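PDB 5CER: Bd0816 from Bdellovibrio bacteriovorus HD100, which probably acts as a serine-type D-Ala-D-Ala carboxypeptidase of the peptidase S13 family, removing the terminal D-alanine from peptidoglycan stem peptides. Local coordinates for residues K282-E285 / K290-D293. The protein carries 2 engineered substitutions. Sequence-based numbering, arbitrary orientation.
Sequences KSLE and KLSD
Leu-284 carries this contact, reaching from the last turn of helix 270-286 to the short 3-10 turn that follows it. Its CD1 lies 3.5 Å from the backbone O of Lys-290 and 3.9 Å from CA of Leu-291. The same methyl meets the side chain of Leu-291, with Leu-284 CD1 and Leu-291 CD1 4.2 Å apart. CB of Leu-284 points to the turn, and with CG anti to the carbonyl carbon (chi1 -67°) the CD1 branch comes against the Lys-290/Leu-291 backbone. Leu-291 differs: its CG is anti to the backbone N (chi1 -165°), and its CD1 is the branch turned to Leu-284. No hydrogen bond joins the two segments.

The 290-293 turn is held from within. Asp-293 N donates to Lys-290 O at 3.0 Å. The side chain of Asp-293 folds back, and its OD2 accepts from Lys-290 N, also at 3.0 Å. That N-H meets the anti side of the carboxylate, 25° out of its plane, and the bond is somewhat bent. Lys-290 NZ makes a weak hydrogen bond to Gln-383 O.

Both leucines are buried. Ile-44 of helix 35-47, together with Val-49 and Val-294, also packs on Leu-284. Leu-291 leans back on Leu-280 of helix 270-286 and touches Ile-318 of strand 317-324. This local helix-to-loop contact, in the region assigned to the S13 family, ties the helix end to the loop before strand 296-297, at the margin, within this chain, of the sheet that includes strand 317-324. Chemically, a methyl packs by van der Waals contact over the Leu-291 side chain and a carbonyl whose hydrogen bond comes from inside the turn. The two turn bonds are consistent with holding that backbone in place.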
# COMPACT_ATOMS: atom_id res chain seq x y z
N LYS A 282 -0.06 20.73 8.85
CA LYS A 282 0.54 22.03 9.22
C LYS A 282 2.01 22.03 8.99
O LYS A 282 2.59 23.00 8.50
CB LYS A 282 0.29 22.37 10.74
CG LYS A 282 -0.61 23.56 11.07
CD LYS A 282 -1.75 23.72 10.05
CE LYS A 282 -2.73 24.81 10.39
NZ LYS A 282 -3.43 25.28 9.15
N SER A 283 2.63 20.94 9.35
CA SER A 283 4.06 20.77 9.17
C SER A 283 4.46 20.94 7.69
O SER A 283 5.34 21.72 7.34
CB SER A 283 4.48 19.41 9.72
OG SER A 283 5.84 19.44 10.04
N LEU A 284 3.76 20.19 6.85
CA LEU A 284 4.02 20.17 5.42
C LEU A 284 3.72 21.53 4.81
O LEU A 284 4.52 22.00 4.01
CB LEU A 284 3.21 19.08 4.70
CG LEU A 284 3.60 17.65 5.06
CD1 LEU A 284 2.51 16.67 4.66
CD2 LEU A 284 4.92 17.23 4.43
N GLU A 285 2.62 22.18 5.22
CA GLU A 285 2.31 23.53 4.69
C GLU A 285 3.35 24.58 5.06
O GLU A 285 3.70 25.41 4.23
CB GLU A 285 0.91 24.00 5.07
CG GLU A 285 -0.15 23.27 4.24
CD GLU A 285 -1.59 23.66 4.53
OE1 GLU A 285 -1.85 24.35 5.55
OE2 GLU A 285 -2.47 23.26 3.72
N LYS A 290 2.24 19.73 0.69
CA LYS A 290 0.85 19.36 0.91
C LYS A 290 0.77 17.93 1.38
O LYS A 290 1.75 17.17 1.29
CB LYS A 290 0.05 19.51 -0.41
CG LYS A 290 -0.22 20.96 -0.77
CD LYS A 290 -1.06 21.09 -2.04
CE LYS A 290 -0.21 20.90 -3.29
NZ LYS A 290 -0.98 21.12 -4.55
N LEU A 291 -0.39 17.55 1.88
CA LEU A 291 -0.58 16.19 2.39
C LEU A 291 -0.37 15.13 1.27
O LEU A 291 0.08 14.01 1.55
CB LEU A 291 -1.98 16.07 3.01
CG LEU A 291 -2.23 14.85 3.90
CD1 LEU A 291 -1.29 14.86 5.11
CD2 LEU A 291 -3.67 14.82 4.33
N SER A 292 -0.70 15.49 0.03
CA SER A 292 -0.52 14.63 -1.12
C SER A 292 0.93 14.36 -1.49
O SER A 292 1.17 13.52 -2.36
CB SER A 292 -1.26 15.22 -2.33
OG SER A 292 -0.93 16.57 -2.50
N ASP A 293 1.87 15.09 -0.90
CA ASP A 293 3.27 14.80 -1.10
C ASP A 293 3.80 13.63 -0.30
O ASP A 293 4.91 13.15 -0.56
CB ASP A 293 4.12 16.05 -0.81
CG ASP A 293 3.90 17.14 -1.83
OD1 ASP A 293 3.90 16.82 -3.03
OD2 ASP A 293 3.69 18.32 -1.47